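Local coordinates for protein peptidoglycan N-acetylglucosamine deacetylase (Bacillus cereus, PDB 5N1P) that catalyses the metal-dependent removal of acetyl groups from N-acetylglucosamine residues of peptidoglycan, releasing acetate, at residues Q144-V149 and P174-G179; E18-L23 and N50-Y55. All coordinates share one frame; numbering follows the deposited sequence.

Contact 1: Q144-V149 and P174-G179; sequences QIAQNV and PAILKG
Ile176 meets both Ala146 and Val149 and has the largest share of this contact. Its CB leaves the helix at a slant to 144-149, but the branches reach across. With chi1 at -71°, CG1 stands beside the backbone N and CG2 anti to it, which sends the two branches to different parts of 144-149. Ile176 CG1 comes to rest on the backbone of Ala146, 3.8 Å from Ala146 CA, and also touches Ala146 CB. The tip, Ile176 CD1, continues to Val149 and sits 3.9 Å from Val149 CG2. The second branch ends at Ile176 CG2, 4.0 Å from Val149 CG1. Each methyl of Val149 thus faces a different branch of the isoleucine, and the two side chains cross at about a right angle. Ala146 and Ala175, one on each helix, meet through their methyl groups, Ala146 CB to Ala175 CB at 3.8 Å. Ala175 is exposed, so this end of the contact lies near the surface. The axes of the two segments come within 8.8 Å, with their N-to-C directions 31° apart. On the sheet side, Val149 touches Ile160, and Ile176 touches Met162 and Leu6. This is the apolar packing of neighbouring helices 138-152 and 167-182 against the parallel strands of the NodB-type (CE4) deacetylase fold.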
loop_
_atom_site.group_PDB
_atom_site.type_symbol
_atom_site.label_atom_id
_atom_site.label_comp_id
_atom_site.label_asym_id
_atom_site.label_seq_id
_atom_site.Cartn_x
_atom_site.Cartn_y
_atom_site.Cartn_z
ATOM N N GLN A 144 15.217 -12.922 2.570
ATOM C CA GLN A 144 14.827 -12.768 3.973
ATOM C C GLN A 144 13.459 -12.095 4.088
ATOM O O GLN A 144 12.631 -12.466 4.911
ATOM C CB GLN A 144 15.878 -11.961 4.737
ATOM C CG GLN A 144 15.532 -11.699 6.199
ATOM C CD GLN A 144 15.610 -12.931 7.073
ATOM O OE1 GLN A 144 14.683 -13.229 7.832
ATOM N NE2 GLN A 144 16.730 -13.643 6.997
ATOM N N ILE A 145 13.228 -11.094 3.254
ATOM C CA ILE A 145 11.927 -10.438 3.214
ATOM C C ILE A 145 10.837 -11.420 2.795
ATOM O O ILE A 145 9.750 -11.457 3.384
ATOM C CB ILE A 145 11.966 -9.240 2.261
ATOM C CG1 ILE A 145 12.861 -8.162 2.855
ATOM C CG2 ILE A 145 10.560 -8.689 2.015
ATOM C CD1 ILE A 145 13.254 -7.085 1.858
ATOM N N ALA A 146 11.138 -12.243 1.795
ATOM C CA ALA A 146 10.178 -13.225 1.336
ATOM C C ALA A 146 9.823 -14.191 2.472
ATOM O O ALA A 146 8.649 -14.493 2.683
ATOM C CB ALA A 146 10.711 -13.972 0.125
ATOM N N GLN A 147 10.813 -14.651 3.234
ATOM C CA GLN A 147 10.486 -15.571 4.322
ATOM C C GLN A 147 9.736 -14.852 5.448
ATOM O O GLN A 147 8.929 -15.471 6.135
ATOM C CB GLN A 147 11.734 -16.277 4.874
ATOM C CG GLN A 147 12.780 -15.383 5.501
ATOM C CD GLN A 147 13.632 -16.123 6.517
ATOM O OE1 GLN A 147 13.156 -17.039 7.186
ATOM N NE2 GLN A 147 14.903 -15.760 6.608
ATOM N N ASN A 148 9.986 -13.557 5.639
ATOM C CA ASN A 148 9.226 -12.795 6.633
ATOM C C ASN A 148 7.750 -12.815 6.291
ATOM O O ASN A 148 6.900 -13.026 7.155
ATOM C CB ASN A 148 9.701 -11.350 6.726
ATOM C CG ASN A 148 11.079 -11.215 7.349
ATOM O OD1 ASN A 148 11.620 -12.159 7.939
ATOM N ND2 ASN A 148 11.657 -10.024 7.216
ATOM N N VAL A 149 7.452 -12.599 5.017
ATOM C CA VAL A 149 6.076 -12.618 4.547
ATOM C C VAL A 149 5.478 -14.022 4.566
ATOM O O VAL A 149 4.399 -14.227 5.130
ATOM C CB VAL A 149 5.968 -12.048 3.127
ATOM C CG1 VAL A 149 4.548 -12.224 2.588
ATOM C CG2 VAL A 149 6.352 -10.585 3.139
ATOM N N PRO A 174 8.993 -11.772 -6.599
ATOM C CA PRO A 174 8.812 -13.085 -7.238
ATOM C C PRO A 174 8.725 -14.258 -6.247
ATOM O O PRO A 174 7.851 -15.110 -6.409
ATOM C CB PRO A 174 10.057 -13.220 -8.126
ATOM C CG PRO A 174 10.397 -11.822 -8.469
ATOM C CD PRO A 174 10.103 -11.022 -7.218
ATOM N N ALA A 175 9.585 -14.286 -5.232
ATOM C CA ALA A 175 9.562 -15.377 -4.251
ATOM C C ALA A 175 8.315 -15.332 -3.366
ATOM O O ALA A 175 7.831 -16.369 -2.908
ATOM C CB ALA A 175 10.810 -15.344 -3.393
ATOM N N ILE A 176 7.815 -14.126 -3.108
ATOM C CA ILE A 176 6.595 -13.977 -2.334
ATOM C C ILE A 176 5.410 -14.507 -3.127
ATOM O O ILE A 176 4.559 -15.218 -2.591
ATOM C CB ILE A 176 6.343 -12.504 -1.950
ATOM C CG1 ILE A 176 7.344 -12.048 -0.889
ATOM C CG2 ILE A 176 4.918 -12.315 -1.440
ATOM C CD1 ILE A 176 7.342 -10.546 -0.680
ATOM N N LEU A 177 5.352 -14.149 -4.408
ATOM C CA LEU A 177 4.267 -14.595 -5.273
ATOM C C LEU A 177 4.247 -16.121 -5.358
ATOM O O LEU A 177 3.210 -16.747 -5.141
ATOM C CB LEU A 177 4.399 -13.976 -6.666
ATOM C CG LEU A 177 4.173 -12.459 -6.726
ATOM C CD1 LEU A 177 4.489 -11.894 -8.102
ATOM C CD2 LEU A 177 2.750 -12.122 -6.344
ATOM N N LYS A 178 5.404 -16.711 -5.648
ATOM C CA LYS A 178 5.533 -18.165 -5.721
ATOM C C LYS A 178 5.141 -18.840 -4.411
ATOM O O LYS A 178 4.360 -19.793 -4.395
ATOM C CB LYS A 178 6.967 -18.543 -6.092
ATOM C CG LYS A 178 7.189 -20.039 -6.255
ATOM C CD LYS A 178 8.632 -20.340 -6.609
ATOM C CE LYS A 178 8.808 -21.807 -6.983
ATOM N NZ LYS A 178 10.231 -22.129 -7.268
ATOM N N GLY A 179 5.688 -18.342 -3.309
ATOM C CA GLY A 179 5.413 -18.910 -2.004
ATOM C C GLY A 179 3.953 -18.855 -1.599
ATOM O O GLY A 179 3.454 -19.769 -0.948
#

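Contact 2: E18-L23 and N50-Y55; sequences ELLNTL and NAEGHY
Glu52 and His54 face Leu20 and Leu23 just beyond the end of helix 43-51. Glu52 is the first residue to leave helical geometry. Its chain is extended beyond CG and brings Glu52 OE1 to 4.0 Å from Leu20 CB. Glu52 OE1 also accepts a hydrogen bond from a water O at 2.6 Å. The other oxygen, OE2, forms a salt bridge with Arg48. Gly53 follows with positive phi, 95°, as the C-prime residue of a Schellman motif that ends the helix. In it His54 N pairs with Glu49 O, and Gly53 N makes a weak bond to Asn50 O. The CB of His54 is directed toward helix 16-25. His54 CD2 lies 3.4 Å from Leu20 CD2, and His54 CE1 lies 3.8 Å from Leu23 CD1. Both leucines approach the ring obliquely. His54 NE2 meets the same water O in the ring plane at 2.9 Å. The water O also donates to Leu20 O at 2.8 Å, and so links helix carbonyl, carboxylate and imidazole. His54 ND1 is hydrogen-bonded to the backbone N of Ala30, which helps fix the turn of the ring. Tyr55 then enters strand 55-58, which pairs with strand 31-34 in the parallel sheet of the NodB-type fold.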
loop_
_atom_site.group_PDB
_atom_site.type_symbol
_atom_site.label_atom_id
_atom_site.label_comp_id
_atom_site.label_asym_id
_atom_site.label_seq_id
_atom_site.Cartn_x
_atom_site.Cartn_y
_atom_site.Cartn_z
ATOM N N GLU A 18 9.791 -1.685 -12.847
ATOM C CA GLU A 18 10.224 -3.072 -12.748
ATOM C C GLU A 18 9.239 -3.922 -11.944
ATOM O O GLU A 18 8.927 -5.055 -12.320
ATOM C CB GLU A 18 11.610 -3.158 -12.113
ATOM C CG GLU A 18 12.096 -4.588 -11.945
ATOM C CD GLU A 18 13.531 -4.656 -11.485
ATOM O OE1 GLU A 18 14.131 -3.579 -11.280
ATOM O OE2 GLU A 18 14.054 -5.784 -11.331
ATOM N N LEU A 19 8.750 -3.372 -10.838
ATOM C CA LEU A 19 7.746 -4.069 -10.050
ATOM C C LEU A 19 6.491 -4.355 -10.876
ATOM O O LEU A 19 5.960 -5.462 -10.848
ATOM C CB LEU A 19 7.383 -3.253 -8.808
ATOM C CG LEU A 19 6.234 -3.809 -7.967
ATOM C CD1 LEU A 19 6.524 -5.235 -7.474
ATOM C CD2 LEU A 19 5.975 -2.879 -6.783
ATOM N N LEU A 20 6.021 -3.354 -11.610
ATOM C CA LEU A 20 4.838 -3.524 -12.443
ATOM C C LEU A 20 5.029 -4.621 -13.477
ATOM O O LEU A 20 4.107 -5.391 -13.749
ATOM C CB LEU A 20 4.480 -2.207 -13.129
ATOM C CG LEU A 20 3.884 -1.184 -12.164
ATOM C CD1 LEU A 20 3.790 0.170 -12.834
ATOM C CD2 LEU A 20 2.505 -1.648 -11.700
ATOM N N ASN A 21 6.227 -4.704 -14.044
ATOM C CA ASN A 21 6.520 -5.744 -15.022
ATOM C C ASN A 21 6.511 -7.119 -14.364
ATOM O O ASN A 21 6.001 -8.084 -14.927
ATOM C CB ASN A 21 7.856 -5.472 -15.705
ATOM C CG ASN A 21 7.823 -4.217 -16.563
ATOM O OD1 ASN A 21 6.760 -3.794 -17.020
ATOM N ND2 ASN A 21 8.986 -3.612 -16.779
ATOM N N THR A 22 7.044 -7.194 -13.149
ATOM C CA THR A 22 7.064 -8.447 -12.407
ATOM C C THR A 22 5.642 -8.909 -12.080
ATOM O O THR A 22 5.307 -10.082 -12.252
ATOM C CB THR A 22 7.897 -8.303 -11.114
ATOM O OG1 THR A 22 9.262 -8.035 -11.470
ATOM C CG2 THR A 22 7.832 -9.576 -10.273
ATOM N N LEU A 23 4.802 -7.980 -11.628
ATOM C CA LEU A 23 3.416 -8.303 -11.311
ATOM C C LEU A 23 2.670 -8.805 -12.554
ATOM O O LEU A 23 1.936 -9.796 -12.493
ATOM C CB LEU A 23 2.711 -7.080 -10.715
ATOM C CG LEU A 23 3.238 -6.685 -9.326
ATOM C CD1 LEU A 23 2.704 -5.320 -8.908
ATOM C CD2 LEU A 23 2.871 -7.762 -8.306
ATOM N N ASN A 50 -2.608 2.236 -12.408
ATOM C CA ASN A 50 -4.046 2.165 -12.523
ATOM C C ASN A 50 -4.500 1.423 -13.789
ATOM O O ASN A 50 -5.454 0.647 -13.747
ATOM C CB ASN A 50 -4.628 3.580 -12.492
ATOM C CG ASN A 50 -6.112 3.592 -12.708
ATOM O OD1 ASN A 50 -6.593 4.011 -13.771
ATOM N ND2 ASN A 50 -6.851 3.114 -11.724
ATOM N N ALA A 51 -3.797 1.643 -14.897
ATOM C CA ALA A 51 -4.155 1.024 -16.171
ATOM C C ALA A 51 -3.951 -0.480 -16.178
ATOM O O ALA A 51 -4.622 -1.196 -16.930
ATOM C CB ALA A 51 -3.349 1.650 -17.301
ATOM N N GLU A 52 -3.028 -0.958 -15.353
ATOM C CA GLU A 52 -2.677 -2.374 -15.372
ATOM C C GLU A 52 -3.387 -3.152 -14.274
ATOM O O GLU A 52 -2.991 -4.265 -13.934
ATOM C CB GLU A 52 -1.151 -2.533 -15.296
ATOM C CG GLU A 52 -0.512 -1.883 -16.533
ATOM C CD GLU A 52 0.991 -2.055 -16.644
ATOM O OE1 GLU A 52 1.597 -2.712 -15.783
ATOM O OE2 GLU A 52 1.566 -1.530 -17.622
ATOM N N GLY A 53 -4.460 -2.568 -13.749
ATOM C CA GLY A 53 -5.375 -3.290 -12.888
ATOM C C GLY A 53 -5.115 -3.159 -11.406
ATOM O O GLY A 53 -5.781 -3.799 -10.592
ATOM N N HIS A 54 -4.143 -2.334 -11.036
ATOM C CA HIS A 54 -3.820 -2.190 -9.629
ATOM C C HIS A 54 -4.623 -1.073 -9.013
ATOM O O HIS A 54 -5.073 -0.165 -9.704
ATOM C CB HIS A 54 -2.324 -1.928 -9.451
ATOM C CG HIS A 54 -1.478 -2.902 -10.203
ATOM N ND1 HIS A 54 -1.381 -4.227 -9.844
ATOM C CD2 HIS A 54 -0.733 -2.748 -11.322
ATOM C CE1 HIS A 54 -0.585 -4.851 -10.704
ATOM N NE2 HIS A 54 -0.187 -3.977 -11.608
ATOM N N TYR A 55 -4.804 -1.144 -7.706
ATOM C CA TYR A 55 -5.476 -0.059 -7.019
ATOM C C TYR A 55 -4.474 1.027 -6.632
ATOM O O TYR A 55 -3.441 0.736 -6.063
ATOM C CB TYR A 55 -6.196 -0.563 -5.767
ATOM C CG TYR A 55 -7.022 0.534 -5.147
ATOM C CD1 TYR A 55 -6.479 1.358 -4.164
ATOM C CD2 TYR A 55 -8.323 0.759 -5.550
ATOM C CE1 TYR A 55 -7.226 2.388 -3.600
ATOM C CE2 TYR A 55 -9.091 1.784 -4.984
ATOM C CZ TYR A 55 -8.533 2.577 -4.010
ATOM O OH TYR A 55 -9.285 3.586 -3.440
HETATM O O HOH W 1 1.422 -4.516 -13.903
#

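Both contacts are largely buried and lie in one NodB homology region, with centres 18 Å apart. Contact 1 joins two helices, 138-152 and 167-182. Contact 2 joins helix 16-25 to the turn between helix 43-51 and strand 55-58. Their chemistry differs accordingly. Contact 1 is wholly apolar, with aliphatic groups meeting over the sheet and an exposed margin at Ala175. Contact 2 combines leucines with an imidazole, a carboxylate and a bridging water. There the buried Leu20, Leu23 and His54 meet the partly exposed Glu52. The two sites also touch: Pro174 CG lies 3.9 Å from Thr22 CG2. Helix 16-25 therefore meets helix 167-182 as well as the 50-55 turn, and connects the two contacts.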